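Fimbrial subunit CupB6 (Pseudomonas aeruginosa, PDB 5CYL) probably serves as the adhesive tip subunit of chaperone-usher CupB fimbriae, and so is likely to take part in surface attachment and biofilm formation. Local coordinates at residues A[281-286]-A[320-325]; A[219-224]-A[237-242]; A[260-265]-A[272-277]; A[289-294]-A[313-318]. One frame throughout, in Å; residues are numbered along the deposited sequence.

Contact 1: residues A[281-286]-A[320-325]; sequences AGFGIV and YIRIGA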
loop_
_atom_site.group_PDB
_atom_site.type_symbol
_atom_site.label_atom_id
_atom_site.label_comp_id
_atom_site.label_asym_id
_atom_site.label_seq_id
_atom_site.Cartn_x
_atom_site.Cartn_y
_atom_site.Cartn_z
ATOM N N ALA A 281 44.107 -14.163 -17.715
ATOM C CA ALA A 281 43.920 -15.268 -16.772
ATOM C C ALA A 281 44.369 -14.923 -15.349
ATOM O O ALA A 281 45.285 -14.141 -15.143
ATOM C CB ALA A 281 44.613 -16.523 -17.275
ATOM N N GLY A 282 43.678 -15.519 -14.378
ATOM C CA GLY A 282 43.996 -15.378 -12.941
ATOM C C GLY A 282 43.492 -14.088 -12.320
ATOM O O GLY A 282 44.020 -13.633 -11.308
ATOM N N PHE A 283 42.482 -13.504 -12.946
ATOM C CA PHE A 283 41.913 -12.267 -12.488
ATOM C C PHE A 283 40.421 -12.367 -12.471
ATOM O O PHE A 283 39.829 -13.164 -13.190
ATOM C CB PHE A 283 42.332 -11.100 -13.394
ATOM C CG PHE A 283 43.787 -10.778 -13.309
ATOM C CD1 PHE A 283 44.712 -11.478 -14.068
ATOM C CD2 PHE A 283 44.234 -9.786 -12.451
ATOM C CE1 PHE A 283 46.062 -11.185 -13.965
ATOM C CE2 PHE A 283 45.587 -9.486 -12.324
ATOM C CZ PHE A 283 46.503 -10.178 -13.095
ATOM N N GLY A 284 39.825 -11.513 -11.667
ATOM C CA GLY A 284 38.395 -11.410 -11.635
ATOM C C GLY A 284 38.003 -9.987 -11.415
ATOM O O GLY A 284 38.873 -9.105 -11.293
ATOM N N ILE A 285 36.701 -9.760 -11.315
ATOM C CA ILE A 285 36.181 -8.429 -10.999
ATOM C C ILE A 285 35.454 -8.429 -9.631
ATOM O O ILE A 285 34.686 -9.344 -9.332
ATOM C CB ILE A 285 35.250 -7.979 -12.110
ATOM C CG1 ILE A 285 36.050 -7.714 -13.360
ATOM C CG2 ILE A 285 34.552 -6.704 -11.732
ATOM C CD1 ILE A 285 35.203 -7.650 -14.586
ATOM N N VAL A 286 35.719 -7.432 -8.793
ATOM C CA VAL A 286 34.939 -7.275 -7.558
ATOM C C VAL A 286 34.094 -5.999 -7.570
ATOM O O VAL A 286 34.587 -4.950 -7.945
ATOM C CB VAL A 286 35.810 -7.314 -6.289
ATOM C CG1 VAL A 286 36.228 -8.738 -5.995
ATOM C CG2 VAL A 286 37.012 -6.428 -6.429
ATOM N N TYR A 320 39.359 -4.657 -10.912
ATOM C CA TYR A 320 39.987 -5.960 -11.137
ATOM C C TYR A 320 40.587 -6.500 -9.835
ATOM O O TYR A 320 41.126 -5.745 -9.021
ATOM C CB TYR A 320 41.074 -5.816 -12.186
ATOM C CG TYR A 320 40.502 -5.700 -13.566
ATOM C CD1 TYR A 320 39.742 -6.747 -14.105
ATOM C CD2 TYR A 320 40.707 -4.572 -14.334
ATOM C CE1 TYR A 320 39.201 -6.668 -15.374
ATOM C CE2 TYR A 320 40.156 -4.462 -15.607
ATOM C CZ TYR A 320 39.405 -5.502 -16.122
ATOM O OH TYR A 320 38.890 -5.439 -17.416
ATOM N N ILE A 321 40.497 -7.803 -9.639
ATOM C CA ILE A 321 41.154 -8.428 -8.489
ATOM C C ILE A 321 42.028 -9.559 -8.973
ATOM O O ILE A 321 41.657 -10.277 -9.913
ATOM C CB ILE A 321 40.138 -8.950 -7.465
ATOM C CG1 ILE A 321 40.827 -9.244 -6.130
ATOM C CG2 ILE A 321 39.393 -10.153 -8.025
ATOM C CD1 ILE A 321 39.906 -9.727 -5.033
ATOM N N ARG A 322 43.180 -9.734 -8.358
ATOM C CA ARG A 322 44.031 -10.844 -8.751
ATOM C C ARG A 322 43.724 -12.131 -7.997
ATOM O O ARG A 322 43.871 -12.201 -6.774
ATOM C CB ARG A 322 45.466 -10.462 -8.530
ATOM C CG ARG A 322 46.432 -11.575 -8.867
ATOM C CD ARG A 322 47.747 -11.359 -8.168
ATOM N NE ARG A 322 48.536 -12.567 -8.143
ATOM C CZ ARG A 322 49.829 -12.594 -7.871
ATOM N NH1 ARG A 322 50.485 -11.467 -7.579
ATOM N NH2 ARG A 322 50.464 -13.754 -7.875
ATOM N N ILE A 323 43.328 -13.162 -8.717
ATOM C CA ILE A 323 43.061 -14.423 -8.023
ATOM C C ILE A 323 44.116 -15.510 -8.230
ATOM O O ILE A 323 44.203 -16.369 -7.372
ATOM C CB ILE A 323 41.665 -14.985 -8.301
ATOM C CG1 ILE A 323 41.637 -15.394 -9.771
ATOM C CG2 ILE A 323 40.612 -13.966 -7.858
ATOM C CD1 ILE A 323 40.290 -15.661 -10.400
ATOM N N GLY A 324 44.918 -15.466 -9.300
ATOM C CA GLY A 324 45.908 -16.529 -9.543
ATOM C C GLY A 324 47.212 -16.484 -8.743
ATOM O O GLY A 324 47.707 -15.440 -8.336
ATOM N N ALA A 325 47.821 -17.637 -8.543
ATOM C CA ALA A 325 49.206 -17.654 -8.022
ATOM C C ALA A 325 50.218 -17.326 -9.142
ATOM O O ALA A 325 49.834 -17.177 -10.320
ATOM C CB ALA A 325 49.492 -19.014 -7.405
#

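Contact 2: residues A[219-224]-A[237-242]; sequences VKLGSV and TERSFD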
loop_
_atom_site.group_PDB
_atom_site.type_symbol
_atom_site.label_atom_id
_atom_site.label_comp_id
_atom_site.label_asym_id
_atom_site.label_seq_id
_atom_site.Cartn_x
_atom_site.Cartn_y
_atom_site.Cartn_z
ATOM N N VAL A 219 30.707 -0.383 -17.970
ATOM C CA VAL A 219 31.686 0.192 -17.087
ATOM C C VAL A 219 33.058 -0.132 -17.647
ATOM O O VAL A 219 33.352 -1.292 -17.992
ATOM C CB VAL A 219 31.505 -0.334 -15.661
ATOM C CG1 VAL A 219 32.403 0.405 -14.683
ATOM C CG2 VAL A 219 30.042 -0.228 -15.238
ATOM N N LYS A 220 33.878 0.900 -17.775
ATOM C CA LYS A 220 35.221 0.728 -18.312
ATOM C C LYS A 220 36.210 0.656 -17.163
ATOM O O LYS A 220 36.386 1.600 -16.389
ATOM C CB LYS A 220 35.589 1.863 -19.272
ATOM C CG LYS A 220 34.651 2.000 -20.469
ATOM C CD LYS A 220 35.376 2.396 -21.761
ATOM C CE LYS A 220 34.561 2.003 -23.000
ATOM N NZ LYS A 220 35.344 1.840 -24.267
ATOM N N LEU A 221 36.850 -0.479 -17.038
ATOM C CA LEU A 221 37.749 -0.645 -15.928
ATOM C C LEU A 221 39.122 -0.154 -16.346
ATOM O O LEU A 221 39.970 0.094 -15.510
ATOM C CB LEU A 221 37.742 -2.099 -15.457
ATOM C CG LEU A 221 36.408 -2.597 -14.878
ATOM C CD1 LEU A 221 36.519 -4.084 -14.615
ATOM C CD2 LEU A 221 35.964 -1.841 -13.626
ATOM N N GLY A 222 39.327 -0.007 -17.648
ATOM C CA GLY A 222 40.618 0.471 -18.176
ATOM C C GLY A 222 41.708 -0.592 -18.268
ATOM O O GLY A 222 41.437 -1.785 -18.267
ATOM N N SER A 223 42.941 -0.160 -18.441
ATOM C CA SER A 223 44.032 -1.121 -18.643
ATOM C C SER A 223 44.952 -1.067 -17.471
ATOM O O SER A 223 45.268 0.033 -16.996
ATOM C CB SER A 223 44.824 -0.829 -19.912
ATOM O OG SER A 223 44.081 -1.281 -21.011
ATOM N N VAL A 224 45.388 -2.242 -17.009
ATOM C CA VAL A 224 46.308 -2.332 -15.869
ATOM C C VAL A 224 47.386 -3.365 -16.155
ATOM O O VAL A 224 47.116 -4.438 -16.675
ATOM C CB VAL A 224 45.576 -2.661 -14.539
ATOM C CG1 VAL A 224 44.632 -1.537 -14.121
ATOM C CG2 VAL A 224 44.777 -3.911 -14.694
ATOM N N THR A 237 42.470 0.283 -9.671
ATOM C CA THR A 237 41.757 1.458 -9.174
ATOM C C THR A 237 40.250 1.326 -9.457
ATOM O O THR A 237 39.882 0.849 -10.554
ATOM C CB THR A 237 42.335 2.710 -9.800
ATOM O OG1 THR A 237 43.735 2.771 -9.498
ATOM C CG2 THR A 237 41.652 3.926 -9.242
ATOM N N GLU A 238 39.423 1.662 -8.443
ATOM C CA GLU A 238 37.940 1.511 -8.452
ATOM C C GLU A 238 37.279 2.392 -9.449
ATOM O O GLU A 238 37.675 3.530 -9.569
ATOM C CB GLU A 238 37.332 1.928 -7.135
ATOM C CG GLU A 238 37.232 0.776 -6.189
ATOM C CD GLU A 238 36.692 1.136 -4.824
ATOM O OE1 GLU A 238 36.610 2.333 -4.463
ATOM O OE2 GLU A 238 36.323 0.187 -4.107
ATOM N N ARG A 239 36.245 1.888 -10.113
ATOM C CA ARG A 239 35.442 2.669 -11.035
ATOM C C ARG A 239 34.058 2.756 -10.432
ATOM O O ARG A 239 33.478 1.762 -10.044
ATOM C CB ARG A 239 35.400 2.004 -12.409
ATOM C CG ARG A 239 36.759 1.869 -13.075
ATOM C CD ARG A 239 37.299 3.226 -13.487
ATOM N NE ARG A 239 38.663 3.169 -14.008
ATOM C CZ ARG A 239 39.735 3.603 -13.346
ATOM N NH1 ARG A 239 39.604 4.140 -12.137
ATOM N NH2 ARG A 239 40.944 3.522 -13.902
ATOM N N SER A 240 33.501 3.958 -10.351
ATOM C CA SER A 240 32.153 4.171 -9.765
ATOM C C SER A 240 31.007 4.260 -10.750
ATOM O O SER A 240 31.096 4.931 -11.750
ATOM C CB SER A 240 32.143 5.407 -8.895
ATOM O OG SER A 240 32.687 5.074 -7.623
ATOM N N PHE A 241 29.940 3.536 -10.446
ATOM C CA PHE A 241 28.708 3.563 -11.230
ATOM C C PHE A 241 27.493 3.390 -10.346
ATOM O O PHE A 241 27.600 2.936 -9.227
ATOM C CB PHE A 241 28.742 2.539 -12.365
ATOM C CG PHE A 241 28.826 1.123 -11.917
ATOM C CD1 PHE A 241 29.962 0.634 -11.306
ATOM C CD2 PHE A 241 27.764 0.261 -12.148
ATOM C CE1 PHE A 241 30.025 -0.698 -10.906
ATOM C CE2 PHE A 241 27.813 -1.074 -11.770
ATOM C CZ PHE A 241 28.948 -1.555 -11.147
ATOM N N ASP A 242 26.331 3.769 -10.850
ATOM C CA ASP A 242 25.078 3.654 -10.112
ATOM C C ASP A 242 24.041 2.921 -10.943
ATOM O O ASP A 242 23.905 3.180 -12.137
ATOM C CB ASP A 242 24.582 5.051 -9.775
ATOM C CG ASP A 242 23.567 5.052 -8.695
ATOM O OD1 ASP A 242 22.433 4.702 -8.920
ATOM O OD2 ASP A 242 23.866 5.438 -7.595
#

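Contact 3: residues A[260-265]-A[272-277]; sequences DKYVSA and ILSLKS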
loop_
_atom_site.group_PDB
_atom_site.type_symbol
_atom_site.label_atom_id
_atom_site.label_comp_id
_atom_site.label_asym_id
_atom_site.label_seq_id
_atom_site.Cartn_x
_atom_site.Cartn_y
_atom_site.Cartn_z
ATOM N N ASP A 260 26.256 -13.966 -12.447
ATOM C CA ASP A 260 27.356 -13.888 -13.400
ATOM C C ASP A 260 26.801 -14.343 -14.744
ATOM O O ASP A 260 26.162 -15.382 -14.806
ATOM C CB ASP A 260 28.502 -14.794 -12.953
ATOM C CG ASP A 260 29.766 -14.623 -13.817
ATOM O OD1 ASP A 260 29.694 -13.970 -14.874
ATOM O OD2 ASP A 260 30.828 -15.135 -13.426
ATOM N N LYS A 261 27.012 -13.588 -15.810
ATOM C CA LYS A 261 26.429 -13.990 -17.090
ATOM C C LYS A 261 27.033 -15.269 -17.576
ATOM O O LYS A 261 26.357 -16.027 -18.216
ATOM C CB LYS A 261 26.570 -12.920 -18.159
ATOM C CG LYS A 261 26.294 -13.423 -19.578
ATOM C CD LYS A 261 25.473 -12.422 -20.380
ATOM C CE LYS A 261 25.371 -12.885 -21.831
ATOM N NZ LYS A 261 25.429 -11.734 -22.761
ATOM N N TYR A 262 28.290 -15.515 -17.238
ATOM C CA TYR A 262 28.996 -16.698 -17.708
ATOM C C TYR A 262 29.011 -17.912 -16.785
ATOM O O TYR A 262 29.409 -18.976 -17.173
ATOM C CB TYR A 262 30.418 -16.291 -18.121
ATOM C CG TYR A 262 30.388 -15.113 -19.082
ATOM C CD1 TYR A 262 29.665 -15.203 -20.274
ATOM C CD2 TYR A 262 31.035 -13.915 -18.787
ATOM C CE1 TYR A 262 29.580 -14.151 -21.156
ATOM C CE2 TYR A 262 30.963 -12.845 -19.671
ATOM C CZ TYR A 262 30.235 -12.980 -20.856
ATOM O OH TYR A 262 30.139 -11.975 -21.775
ATOM N N VAL A 263 28.599 -17.767 -15.547
ATOM C CA VAL A 263 28.590 -18.886 -14.600
ATOM C C VAL A 263 27.196 -19.136 -14.048
ATOM O O VAL A 263 26.582 -18.220 -13.509
ATOM C CB VAL A 263 29.583 -18.600 -13.468
ATOM C CG1 VAL A 263 29.262 -19.415 -12.234
ATOM C CG2 VAL A 263 30.998 -18.840 -13.968
ATOM N N SER A 264 26.689 -20.357 -14.202
ATOM C CA SER A 264 25.365 -20.731 -13.664
ATOM C C SER A 264 25.398 -21.402 -12.262
ATOM O O SER A 264 24.595 -21.053 -11.412
ATOM C CB SER A 264 24.620 -21.599 -14.660
ATOM O OG SER A 264 25.188 -22.885 -14.629
ATOM N N ALA A 265 26.329 -22.322 -12.041
ATOM C CA ALA A 265 26.529 -22.989 -10.744
ATOM C C ALA A 265 26.974 -22.067 -9.577
ATOM O O ALA A 265 27.672 -21.073 -9.798
ATOM C CB ALA A 265 27.538 -24.105 -10.911
ATOM N N ILE A 272 33.644 -12.858 -6.471
ATOM C CA ILE A 272 34.516 -12.684 -7.629
ATOM C C ILE A 272 33.675 -12.913 -8.877
ATOM O O ILE A 272 33.220 -14.034 -9.116
ATOM C CB ILE A 272 35.722 -13.688 -7.640
ATOM C CG1 ILE A 272 36.374 -13.884 -6.266
ATOM C CG2 ILE A 272 36.781 -13.243 -8.634
ATOM C CD1 ILE A 272 37.101 -12.676 -5.805
ATOM N N LEU A 273 33.473 -11.860 -9.653
ATOM C CA LEU A 273 32.882 -11.995 -10.975
ATOM C C LEU A 273 33.915 -12.518 -11.988
ATOM O O LEU A 273 35.056 -12.069 -12.030
ATOM C CB LEU A 273 32.367 -10.649 -11.405
ATOM C CG LEU A 273 31.544 -10.553 -12.675
ATOM C CD1 LEU A 273 30.356 -11.465 -12.647
ATOM C CD2 LEU A 273 31.101 -9.120 -12.879
ATOM N N SER A 274 33.492 -13.438 -12.835
ATOM C CA SER A 274 34.406 -14.126 -13.744
ATOM C C SER A 274 34.729 -13.252 -14.942
ATOM O O SER A 274 33.908 -12.446 -15.339
ATOM C CB SER A 274 33.739 -15.427 -14.218
ATOM O OG SER A 274 33.436 -15.449 -15.622
ATOM N N LEU A 275 35.891 -13.456 -15.551
ATOM C CA LEU A 275 36.194 -12.811 -16.844
ATOM C C LEU A 275 35.718 -13.719 -17.991
ATOM O O LEU A 275 35.736 -14.942 -17.835
ATOM C CB LEU A 275 37.677 -12.502 -16.991
ATOM C CG LEU A 275 38.356 -11.553 -16.004
ATOM C CD1 LEU A 275 39.812 -11.419 -16.405
ATOM C CD2 LEU A 275 37.714 -10.167 -15.877
ATOM N N LYS A 276 35.250 -13.132 -19.102
ATOM C CA LYS A 276 34.915 -13.901 -20.311
ATOM C C LYS A 276 36.189 -14.631 -20.748
ATOM O O LYS A 276 37.288 -14.056 -20.717
ATOM C CB LYS A 276 34.401 -13.003 -21.435
ATOM C CG LYS A 276 33.771 -13.813 -22.560
ATOM C CD LYS A 276 33.000 -12.984 -23.581
ATOM C CE LYS A 276 32.030 -13.904 -24.346
ATOM N NZ LYS A 276 30.818 -13.305 -24.996
ATOM N N SER A 277 36.079 -15.890 -21.161
ATOM C CA SER A 277 37.306 -16.676 -21.369
ATOM C C SER A 277 37.994 -16.390 -22.719
ATOM O O SER A 277 37.388 -15.803 -23.605
ATOM C CB SER A 277 37.017 -18.161 -21.237
ATOM O OG SER A 277 36.272 -18.596 -22.358
#

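Contact 4: residues A[289-294]-A[313-318]; sequences NGLDQQ and DLPLSA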
loop_
_atom_site.group_PDB
_atom_site.type_symbol
_atom_site.label_atom_id
_atom_site.label_comp_id
_atom_site.label_asym_id
_atom_site.label_seq_id
_atom_site.Cartn_x
_atom_site.Cartn_y
_atom_site.Cartn_z
ATOM N N ASN A 289 29.320 -2.641 -2.776
ATOM C CA ASN A 289 28.044 -1.989 -2.470
ATOM C C ASN A 289 28.338 -0.783 -1.575
ATOM O O ASN A 289 28.880 -0.917 -0.487
ATOM C CB ASN A 289 27.079 -2.997 -1.824
ATOM C CG ASN A 289 25.759 -2.386 -1.335
ATOM O OD1 ASN A 289 25.680 -1.229 -0.893
ATOM N ND2 ASN A 289 24.719 -3.186 -1.374
ATOM N N GLY A 290 27.970 0.398 -2.069
ATOM C CA GLY A 290 28.258 1.658 -1.389
ATOM C C GLY A 290 27.541 1.790 -0.065
ATOM O O GLY A 290 28.099 2.347 0.892
ATOM N N LEU A 291 26.313 1.267 -0.010
ATOM C CA LEU A 291 25.486 1.374 1.204
ATOM C C LEU A 291 26.007 0.448 2.310
ATOM O O LEU A 291 26.337 0.872 3.414
ATOM C CB LEU A 291 24.041 1.059 0.873
ATOM C CG LEU A 291 23.516 1.745 -0.395
ATOM C CD1 LEU A 291 22.206 1.101 -0.784
ATOM C CD2 LEU A 291 23.331 3.241 -0.240
ATOM N N ASP A 292 26.113 -0.834 2.008
ATOM C CA ASP A 292 26.494 -1.760 3.066
ATOM C C ASP A 292 27.993 -1.916 3.146
ATOM O O ASP A 292 28.492 -2.387 4.139
ATOM C CB ASP A 292 25.723 -3.080 3.057
ATOM C CG ASP A 292 26.023 -3.947 1.891
ATOM O OD1 ASP A 292 26.946 -3.623 1.133
ATOM O OD2 ASP A 292 25.367 -5.006 1.712
ATOM N N GLN A 293 28.706 -1.431 2.135
ATOM C CA GLN A 293 30.169 -1.454 2.132
ATOM C C GLN A 293 30.748 -2.849 1.941
ATOM O O GLN A 293 31.885 -3.074 2.264
ATOM C CB GLN A 293 30.741 -0.776 3.388
ATOM C CG GLN A 293 30.453 0.709 3.361
ATOM C CD GLN A 293 31.457 1.485 2.501
ATOM O OE1 GLN A 293 32.600 1.654 2.901
ATOM N NE2 GLN A 293 31.031 1.960 1.343
ATOM N N GLN A 294 29.961 -3.779 1.434
ATOM C CA GLN A 294 30.400 -5.155 1.277
ATOM C C GLN A 294 30.404 -5.462 -0.192
ATOM O O GLN A 294 29.637 -4.869 -0.943
ATOM C CB GLN A 294 29.479 -6.115 2.029
ATOM C CG GLN A 294 29.222 -5.729 3.472
ATOM C CD GLN A 294 30.441 -5.817 4.322
ATOM O OE1 GLN A 294 31.112 -6.826 4.299
ATOM N NE2 GLN A 294 30.761 -4.747 5.042
ATOM N N ASP A 313 18.195 3.839 -6.052
ATOM C CA ASP A 313 19.484 3.501 -6.651
ATOM C C ASP A 313 20.362 2.622 -5.760
ATOM O O ASP A 313 20.222 2.612 -4.547
ATOM C CB ASP A 313 20.254 4.767 -7.034
ATOM C CG ASP A 313 20.908 5.418 -5.852
ATOM O OD1 ASP A 313 20.179 5.811 -4.902
ATOM O OD2 ASP A 313 22.151 5.527 -5.863
ATOM N N LEU A 314 21.265 1.885 -6.386
ATOM C CA LEU A 314 22.330 1.224 -5.655
ATOM C C LEU A 314 23.670 1.798 -6.102
ATOM O O LEU A 314 24.036 1.678 -7.274
ATOM C CB LEU A 314 22.301 -0.289 -5.886
ATOM C CG LEU A 314 23.245 -1.099 -5.006
ATOM C CD1 LEU A 314 22.891 -0.946 -3.551
ATOM C CD2 LEU A 314 23.220 -2.565 -5.409
ATOM N N PRO A 315 24.398 2.430 -5.187
ATOM C CA PRO A 315 25.727 2.934 -5.521
ATOM C C PRO A 315 26.749 1.796 -5.590
ATOM O O PRO A 315 26.769 0.937 -4.714
ATOM C CB PRO A 315 26.045 3.904 -4.392
ATOM C CG PRO A 315 25.158 3.474 -3.246
ATOM C CD PRO A 315 23.896 2.989 -3.926
ATOM N N LEU A 316 27.572 1.783 -6.630
ATOM C CA LEU A 316 28.513 0.694 -6.843
ATOM C C LEU A 316 29.881 1.170 -7.319
ATOM O O LEU A 316 29.999 2.205 -7.964
ATOM C CB LEU A 316 27.950 -0.309 -7.849
ATOM C CG LEU A 316 26.677 -1.062 -7.482
ATOM C CD1 LEU A 316 26.049 -1.715 -8.702
ATOM C CD2 LEU A 316 26.937 -2.124 -6.433
ATOM N N SER A 317 30.905 0.395 -6.995
ATOM C CA SER A 317 32.251 0.604 -7.520
ATOM C C SER A 317 32.834 -0.743 -7.930
ATOM O O SER A 317 32.555 -1.764 -7.318
ATOM C CB SER A 317 33.147 1.309 -6.496
ATOM O OG SER A 317 33.620 0.395 -5.536
ATOM N N ALA A 318 33.643 -0.747 -8.971
ATOM C CA ALA A 318 34.202 -1.992 -9.503
ATOM C C ALA A 318 35.707 -1.910 -9.768
ATOM O O ALA A 318 36.232 -0.840 -10.060
ATOM C CB ALA A 318 33.464 -2.396 -10.763
#

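Contact 1: residues A[281-286]-A[320-325]
Phe283 sets its ring beside its own backbone N (chi1 -68°), while Arg322 starts out with CG opposite its N (chi1 178°), and these choices bring Phe283 CE2 to 3.9 Å from Arg322 CB. The ring and the guanidinium planes are 39° apart. From there the extended arginine chain runs on past the end of its strand to Gly324 O, which accepts from both NE and NH2 in the guanidinium plane, the NE to O distance being 3.0 Å. NH1 bonds to Phe229 O, and Phe229 also meets Phe283 edge-to-face. On the same side of the sheet Ile285 and Tyr320 lie side by side, Ile285 CG1 3.9 Å from Tyr320 CE1, with the phenol OH bonded to Ala334 O. Between these two pairs Gly284 and Ile321 form a hydrogen-bonded pair, Gly284 N to Ile321 O at 2.8 Å and Ile321 N to Gly284 O at 2.7 Å. Just before strand 283-289 begins and past the end of strand 311-322, Gly282 O takes two donors, Ile323 N and Gly324 N, from one face of its carbonyl plane. This is a short antiparallel ladder closing the 283-289 and 311-322 strand pair, as expected in the immunoglobulin-like fold of fimbrial subunits.

Contact 2: residues A[219-224]-A[237-242]
Arg239 reaches over from its strand to lie against residues 219-221, and its chain can be followed outward atom by atom. CB sits 4.1 Å from Leu221 CD2 and also neighbours Val219 CG1, so at CB the neighbours are two methyl groups. CG keeps to the leucine methyl, 3.8 Å from Leu221 CD2, and begins to run beside the backbone, 3.3 Å from Lys220 O. The bend at chi2 (-69°) turns the rest of the chain along the opposing backbone, and CD stays 3.4 Å from Lys220 O. NE comes next, lying between Lys220 O and Leu221 O without a hydrogen bond to either; Lys220 O is at the edge of the guanidinium group. NH2 goes on past Leu221 O, again without a bond. NH1 turns back to its own strand and bonds Glu238 O at 3.3 Å, meeting that oxygen from above the carbonyl plane. Thr237 O stands over one guanidinium face, so backbone oxygens of both segments lie near the group.

Further along, Val219 CG2 stands over one face of the Phe241 ring, 3.9 Å from its centroid, in a CH-pi contact.

The two strands run antiparallel at 176°, but their axes are 7.8 Å apart and the backbones do not bond to each other; every contact involves a side chain. Strand 215-225 is bonded to 352-361, and 239-245 to 311-322. Leu221 turns inward onto Ile285, Ala318 and Tyr320, while Phe241 packs on Val287, Leu316 and Ala318.

Contact 3: residues A[260-265]-A[272-277]
Asp260 and Ser274 meet through a carboxylate that serves both segments at once. Its chi1 of -173° carries the carboxylate opposite the residue's own backbone N, and the two oxygens then divide the work. OD2 crosses to the other segment and accepts from Ser274 N at 3.2 Å, whereas OD1 stays at home and accepts from Tyr262 N, also at 3.2 Å. Both donors come from above the carboxylate plane. With one bond on each oxygen, rotation of the group is restrained, and its charge is probably eased by the two N-H groups. Leu273 adds an apolar neighbour: its CG likewise lies opposite the backbone N (chi1 -172°), and the further twist at chi2 (55°) brings Leu273 CD1 beside the carboxylate of Asp260.

Farther out the contact is made by Tyr262 and Lys276. The lysine chain is extended beyond CG and crosses the ring at a slant, with Lys276 CG 4.0 Å above the ring plane of Tyr262 and displaced toward its rim. Near the end of the ring Lys276 CD comes to 3.5 Å from Tyr262 OH. Lys261 CG lies over the opposite face of the same ring, 3.7 Å above its plane, leaving the phenol layered between two aliphatic chains. The two ammonium groups stay apart, Lys261 NZ being 6.0 Å from Lys276 NZ.

Backbone bonds from Lys261 to Ala337 and from Lys276 to Asp335 tie both limbs to strand 332-343. Through the bond from Tyr262 N to OD1, Asp260, the last residue of strand 255-260, forms an Asx turn, and its second carboxylate oxygen joins the two limbs of a long connection in the immunoglobulin-like domain.

Contact 4: residues A[289-294]-A[313-318]
Pro315, Asn289 and Leu291 carry this contact. Pro315 offers its ring to Leu291, whose CD2 lies 3.5 Å from Pro315 CG while CG and CD2 both neighbour Pro315 CD; the two side chains meet at about a right angle. The other branch of the leucine goes to the residue before the proline, Leu291 CD1 standing 3.5 Å from Leu314 CD1. That same Leu314 methyl lies against the amide of Asn289, 3.6 Å from ND2.

The asparagine also organises its own turn. With CG swung opposite the backbone N (chi1 174°), OD1 reaches forward and accepts from Asp292 N at 3.0 Å, the donor standing above the amide carbonyl plane; a second, weak bond comes from Leu291 N. These bonds accompany the helix-like bend at 290-292, from which Leu291 meets the proline. Between the two segments Gly290 N donates to Pro315 O at 3.0 Å with an N-H...O angle of 164°, just beyond the antiparallel non-hydrogen-bonded pair of Asn289 with Leu316. The turn is closed by Asn289 N bonding Gln294 O at 2.9 Å.

Arg306 of strand 299-308 touches both Leu291 and Pro315 and forms a salt bridge with Asp313. Asn289 ends strand 283-289 with an Asx motif at the start of the turn that leads into the connection to strand 299-308.

How the contacts relate
All four contacts fall within the fimbrial-protein part of the chain, and strand 311-322 links contacts 1, 2 and 4. Contacts 1 and 4 take successive parts of it, with centres 20 Å apart, and contact 4 is nested in the loop that contact 1 closes. Contact 2 joins the same strand through Arg239 N, 2.7 Å from Ala318 O in a probable hydrogen bond, and packs on contact 1 where Leu221 CB lies 3.4 Å from Tyr320 CE2. Contact 3 runs along the edge of strand 283-289 that is not paired with strand 311-322: Leu273 N is 2.8 Å from Ile285 O, a probable hydrogen bond. Contacts 3 and 4 do not touch, their nearest atoms being about 7 Å apart.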